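Local coordinates for sulfate transporter 4.1, chloroplastic (Arabidopsis thaliana, PDB 7LHV), which moves sulfate across a membrane together with protons, as a dimeric member of the SLC26/SulP family of secondary active transporters, at residues A[535-540]-A[580-585]; A[128-133]-A[383-388]. One frame throughout, in Å; residues are numbered along the deposited sequence.

How the contacts relate
The two contacts lie in different parts of the chain, their centres about 47 Å apart and their nearest atoms about 31 Å apart, on opposite sides of the chain's centre. Contact 2 comes first: it joins helix 125-141 to the loop between helix 365-381 and strand 388-389, inside the membrane-spanning transporter unit. Contact 1 follows entirely after it, in the STAS domain, where the loops behind the parallel strands 527-533 and 569-575 run side by side. They share no helix, strand or sheet. No other chain touches contact 2, which ties together the transporter unit of one subunit, while contact 1 lies in the STAS domain where the second subunit packs against it.

Contact 1: residues A[535-540]-A[580-585]; sequences SPIYFA and THIDSS
P536 lays CB over a face of the H581 imidazole, 3.7 Å from the ring centroid, a CH-pi contact. Beside it, I537 N donates to H581 O at 3.2 Å, and the return bond from D583 N to I537 O is weak. I537 O also receives the CA-H of I582, with 3.3 Å between O and CA and an angle of 167° at the hydrogen. The side chains of I537 and I582 lie next to each other and point the same way, CB of I537 3.8 Å from CG2 of I582; V587 and helix 611-620 flank I582, while I542 and I545 flank I537.

At the other end of the contact D583 points its carboxylate at the opposite backbone. With chi1 at 60°, its CG sits between its own N and carbonyl carbon, and the oxygens reach the backbone at Y538 and F539. OD1 lies 3.2 Å from Y538 CA, and OD2 lies 3.0 Å from F539 N. OD2 also stands at the edge of the F539 ring, 3.8 Å from CD2, the ring and carboxylate planes 40° apart. S585 adds its OG at 4.0 Å from F539 CB.

Further out, N541 steadies the upstream loop through P536 O and Y538 N, and N610 binds T580 O. The second subunit reaches this region as well: its D461 bonds S584 OG, and its R460 makes a long, weak ion pair with D583 OD2.

D583 is the N-cap of helix 584-599, OD1 accepting from A586 N. One carboxylate therefore closes a helix start and lies against the neighbouring loop. The helix N-terminus and the bond from A586 N would probably favour its charged form, while D458 of the second subunit, packed on D583, may act against it.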
loop_
_atom_site.group_PDB
_atom_site.type_symbol
_atom_site.label_atom_id
_atom_site.label_comp_id
_atom_site.label_asym_id
_atom_site.label_seq_id
_atom_site.Cartn_x
_atom_site.Cartn_y
_atom_site.Cartn_z
ATOM N N SER A 535 -8.382 -17.208 7.919
ATOM C CA SER A 535 -7.441 -16.552 7.021
ATOM C C SER A 535 -6.025 -17.040 7.291
ATOM O O SER A 535 -5.734 -17.506 8.400
ATOM C CB SER A 535 -7.498 -15.034 7.185
ATOM O OG SER A 535 -7.400 -14.672 8.550
ATOM N N PRO A 536 -5.124 -16.964 6.315
ATOM C CA PRO A 536 -3.708 -17.190 6.614
ATOM C C PRO A 536 -3.180 -16.111 7.543
ATOM O O PRO A 536 -3.596 -14.953 7.485
ATOM C CB PRO A 536 -3.039 -17.122 5.237
ATOM C CG PRO A 536 -3.980 -16.345 4.399
ATOM C CD PRO A 536 -5.346 -16.695 4.887
ATOM N N ILE A 537 -2.247 -16.500 8.404
ATOM C CA ILE A 537 -1.667 -15.598 9.389
ATOM C C ILE A 537 -0.311 -15.137 8.879
ATOM O O ILE A 537 0.564 -15.958 8.585
ATOM C CB ILE A 537 -1.541 -16.269 10.763
ATOM C CG1 ILE A 537 -2.849 -16.956 11.147
ATOM C CG2 ILE A 537 -1.162 -15.251 11.812
ATOM C CD1 ILE A 537 -2.787 -17.681 12.467
ATOM N N TYR A 538 -0.135 -13.825 8.771
ATOM C CA TYR A 538 1.133 -13.247 8.351
ATOM C C TYR A 538 1.285 -11.897 9.042
ATOM O O TYR A 538 0.490 -11.541 9.917
ATOM C CB TYR A 538 1.219 -13.171 6.819
ATOM C CG TYR A 538 0.240 -12.234 6.148
ATOM C CD1 TYR A 538 -1.124 -12.457 6.214
ATOM C CD2 TYR A 538 0.687 -11.144 5.419
ATOM C CE1 TYR A 538 -2.016 -11.611 5.598
ATOM C CE2 TYR A 538 -0.196 -10.295 4.795
ATOM C CZ TYR A 538 -1.546 -10.532 4.890
ATOM O OH TYR A 538 -2.436 -9.689 4.272
ATOM N N PHE A 539 2.314 -11.144 8.655
ATOM C CA PHE A 539 2.694 -9.965 9.427
ATOM C C PHE A 539 1.628 -8.878 9.422
ATOM O O PHE A 539 1.611 -8.049 10.336
ATOM C CB PHE A 539 4.014 -9.388 8.915
ATOM C CG PHE A 539 4.027 -9.096 7.444
ATOM C CD1 PHE A 539 3.595 -7.873 6.968
ATOM C CD2 PHE A 539 4.494 -10.032 6.541
ATOM C CE1 PHE A 539 3.613 -7.595 5.619
ATOM C CE2 PHE A 539 4.513 -9.757 5.191
ATOM C CZ PHE A 539 4.072 -8.538 4.731
ATOM N N ALA A 540 0.750 -8.851 8.420
ATOM C CA ALA A 540 -0.224 -7.767 8.338
ATOM C C ALA A 540 -1.342 -7.934 9.362
ATOM O O ALA A 540 -1.755 -6.956 9.995
ATOM C CB ALA A 540 -0.801 -7.679 6.928
ATOM N N THR A 580 -4.085 -21.145 5.713
ATOM C CA THR A 580 -3.329 -21.771 4.635
ATOM C C THR A 580 -1.842 -21.833 4.960
ATOM O O THR A 580 -1.192 -22.857 4.724
ATOM C CB THR A 580 -3.563 -21.015 3.330
ATOM O OG1 THR A 580 -4.958 -21.044 3.006
ATOM C CG2 THR A 580 -2.783 -21.659 2.198
ATOM N N HIS A 581 -1.288 -20.753 5.510
ATOM C CA HIS A 581 0.136 -20.696 5.802
ATOM C C HIS A 581 0.369 -19.703 6.930
ATOM O O HIS A 581 -0.464 -18.835 7.197
ATOM C CB HIS A 581 0.943 -20.300 4.564
ATOM C CG HIS A 581 0.391 -19.110 3.843
ATOM N ND1 HIS A 581 0.577 -17.819 4.288
ATOM C CD2 HIS A 581 -0.340 -19.013 2.709
ATOM C CE1 HIS A 581 -0.017 -16.979 3.461
ATOM N NE2 HIS A 581 -0.581 -17.678 2.493
ATOM N N ILE A 582 1.517 -19.845 7.590
ATOM C CA ILE A 582 1.937 -18.928 8.642
ATOM C C ILE A 582 3.405 -18.582 8.442
ATOM O O ILE A 582 4.198 -19.401 7.970
ATOM C CB ILE A 582 1.705 -19.507 10.056
ATOM C CG1 ILE A 582 2.408 -20.852 10.218
ATOM C CG2 ILE A 582 0.230 -19.637 10.352
ATOM C CD1 ILE A 582 2.257 -21.436 11.599
ATOM N N ASP A 583 3.762 -17.353 8.798
ATOM C CA ASP A 583 5.125 -16.868 8.687
ATOM C C ASP A 583 5.786 -16.843 10.066
ATOM O O ASP A 583 5.255 -17.364 11.047
ATOM C CB ASP A 583 5.138 -15.493 8.019
ATOM C CG ASP A 583 4.355 -14.462 8.794
ATOM O OD1 ASP A 583 3.583 -14.856 9.689
ATOM O OD2 ASP A 583 4.507 -13.257 8.507
ATOM N N SER A 584 6.972 -16.235 10.136
ATOM C CA SER A 584 7.710 -16.171 11.395
ATOM C C SER A 584 6.970 -15.348 12.440
ATOM O O SER A 584 6.967 -15.695 13.628
ATOM C CB SER A 584 9.097 -15.587 11.149
ATOM O OG SER A 584 9.007 -14.195 10.909
ATOM N N SER A 585 6.360 -14.236 12.025
ATOM C CA SER A 585 5.608 -13.416 12.969
ATOM C C SER A 585 4.486 -14.217 13.611
ATOM O O SER A 585 4.190 -14.048 14.799
ATOM C CB SER A 585 5.051 -12.179 12.268
ATOM O OG SER A 585 6.091 -11.406 11.694
#

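Contact 2: residues A[128-133]-A[383-388]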
loop_
_atom_site.group_PDB
_atom_site.type_symbol
_atom_site.label_atom_id
_atom_site.label_comp_id
_atom_site.label_asym_id
_atom_site.label_seq_id
_atom_site.Cartn_x
_atom_site.Cartn_y
_atom_site.Cartn_z
ATOM N N LEU A 128 -1.398 11.066 -36.405
ATOM C CA LEU A 128 -1.302 10.036 -37.433
ATOM C C LEU A 128 -0.038 9.209 -37.267
ATOM O O LEU A 128 -0.069 7.981 -37.401
ATOM C CB LEU A 128 -1.351 10.670 -38.821
ATOM C CG LEU A 128 -2.658 11.370 -39.186
ATOM C CD1 LEU A 128 -2.587 11.913 -40.598
ATOM C CD2 LEU A 128 -3.830 10.421 -39.031
ATOM N N TYR A 129 1.086 9.866 -36.971
ATOM C CA TYR A 129 2.306 9.138 -36.641
ATOM C C TYR A 129 2.049 8.160 -35.503
ATOM O O TYR A 129 2.434 6.987 -35.574
ATOM C CB TYR A 129 3.419 10.114 -36.261
ATOM C CG TYR A 129 3.844 11.066 -37.356
ATOM C CD1 TYR A 129 3.573 10.797 -38.689
ATOM C CD2 TYR A 129 4.531 12.231 -37.054
ATOM C CE1 TYR A 129 3.965 11.666 -39.686
ATOM C CE2 TYR A 129 4.929 13.104 -38.044
ATOM C CZ TYR A 129 4.644 12.818 -39.358
ATOM O OH TYR A 129 5.039 13.685 -40.349
ATOM N N SER A 130 1.352 8.618 -34.461
ATOM C CA SER A 130 1.057 7.773 -33.313
ATOM C C SER A 130 0.133 6.617 -33.658
ATOM O O SER A 130 -0.025 5.711 -32.836
ATOM C CB SER A 130 0.445 8.606 -32.189
ATOM O OG SER A 130 0.261 7.822 -31.026
ATOM N N SER A 131 -0.492 6.635 -34.834
ATOM C CA SER A 131 -1.278 5.508 -35.304
ATOM C C SER A 131 -0.582 4.704 -36.388
ATOM O O SER A 131 -1.074 3.633 -36.750
ATOM C CB SER A 131 -2.635 5.988 -35.839
ATOM O OG SER A 131 -3.390 6.622 -34.826
ATOM N N PHE A 132 0.533 5.196 -36.931
ATOM C CA PHE A 132 1.140 4.520 -38.071
ATOM C C PHE A 132 2.079 3.400 -37.639
ATOM O O PHE A 132 1.807 2.221 -37.880
ATOM C CB PHE A 132 1.885 5.531 -38.942
ATOM C CG PHE A 132 2.576 4.915 -40.116
ATOM C CD1 PHE A 132 1.897 4.061 -40.966
ATOM C CD2 PHE A 132 3.906 5.185 -40.369
ATOM C CE1 PHE A 132 2.533 3.493 -42.045
ATOM C CE2 PHE A 132 4.546 4.618 -41.446
ATOM C CZ PHE A 132 3.859 3.772 -42.285
ATOM N N VAL A 133 3.178 3.747 -36.982
ATOM C CA VAL A 133 4.249 2.785 -36.730
ATOM C C VAL A 133 3.902 1.841 -35.581
ATOM O O VAL A 133 4.089 0.627 -35.732
ATOM C CB VAL A 133 5.588 3.496 -36.481
ATOM C CG1 VAL A 133 6.622 2.512 -35.970
ATOM C CG2 VAL A 133 6.072 4.147 -37.761
ATOM N N SER A 383 8.893 8.873 -34.147
ATOM C CA SER A 383 8.203 10.141 -33.895
ATOM C C SER A 383 6.719 9.938 -33.580
ATOM O O SER A 383 5.836 10.419 -34.288
ATOM C CB SER A 383 8.380 11.098 -35.076
ATOM O OG SER A 383 9.739 11.201 -35.456
ATOM N N ALA A 384 6.454 9.230 -32.485
ATOM C CA ALA A 384 5.096 9.019 -32.012
ATOM C C ALA A 384 5.027 9.243 -30.510
ATOM O O ALA A 384 6.015 9.066 -29.796
ATOM C CB ALA A 384 4.595 7.612 -32.345
ATOM N N TYR A 385 3.851 9.630 -30.037
ATOM C CA TYR A 385 3.591 9.850 -28.624
ATOM C C TYR A 385 2.716 8.723 -28.078
ATOM O O TYR A 385 2.082 8.002 -28.855
ATOM C CB TYR A 385 2.950 11.234 -28.415
ATOM C CG TYR A 385 1.449 11.333 -28.546
ATOM C CD1 TYR A 385 0.853 11.584 -29.773
ATOM C CD2 TYR A 385 0.628 11.228 -27.433
ATOM C CE1 TYR A 385 -0.517 11.694 -29.888
ATOM C CE2 TYR A 385 -0.739 11.334 -27.541
ATOM C CZ TYR A 385 -1.306 11.570 -28.769
ATOM O OH TYR A 385 -2.670 11.678 -28.875
ATOM N N PRO A 386 2.672 8.523 -26.753
ATOM C CA PRO A 386 2.213 7.232 -26.214
ATOM C C PRO A 386 0.845 6.812 -26.738
ATOM O O PRO A 386 -0.080 7.619 -26.847
ATOM C CB PRO A 386 2.172 7.479 -24.704
ATOM C CG PRO A 386 3.130 8.546 -24.470
ATOM C CD PRO A 386 3.074 9.436 -25.667
ATOM N N ALA A 387 0.729 5.526 -27.058
ATOM C CA ALA A 387 -0.483 4.953 -27.621
ATOM C C ALA A 387 -0.860 3.706 -26.838
ATOM O O ALA A 387 -0.019 2.828 -26.623
ATOM C CB ALA A 387 -0.290 4.605 -29.099
ATOM N N THR A 388 -2.122 3.629 -26.415
ATOM C CA THR A 388 -2.619 2.456 -25.706
ATOM C C THR A 388 -3.914 1.961 -26.335
ATOM O O THR A 388 -4.337 2.469 -27.377
ATOM C CB THR A 388 -2.840 2.766 -24.224
ATOM O OG1 THR A 388 -3.733 3.877 -24.095
ATOM C CG2 THR A 388 -1.524 3.099 -23.544
#
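S130 OG donates to Y385 O at 2.8 Å, the only hydrogen bond between residues 128-133 and 383-388. OG lies anti to the backbone N of S130 (chi1 -175°), which swings it off the helix toward that carbonyl; it comes in 25° out of the carbonyl plane, with a C=O...O angle of 148°. The same hydroxyl stands over a face of the Y385 ring, whose CD1 is 3.9 Å from S130 CB, and A387 CB meets OG at 3.8 Å. Nearby, A384 sets its methyl 3.7 Å from S130 CA, the place where the two backbones run closest. One residue earlier in the helix, Y129 turns CB and the near part of its ring toward S383 O.

The phenol end of Y385 is tied to S156 OG on helix 153-166, and N376 receives A387 N, so Y385 and A387 are each held from outside the two segments. The loop leads straight into strand 388-389. Short strands 149-150 and 388-389, pairing antiparallel ahead of helices 153-166 and 391-399, are characteristic of the SLC26/UraA fold; in relatives the substrate binds between the N-termini of the corresponding helices, and probably does so here.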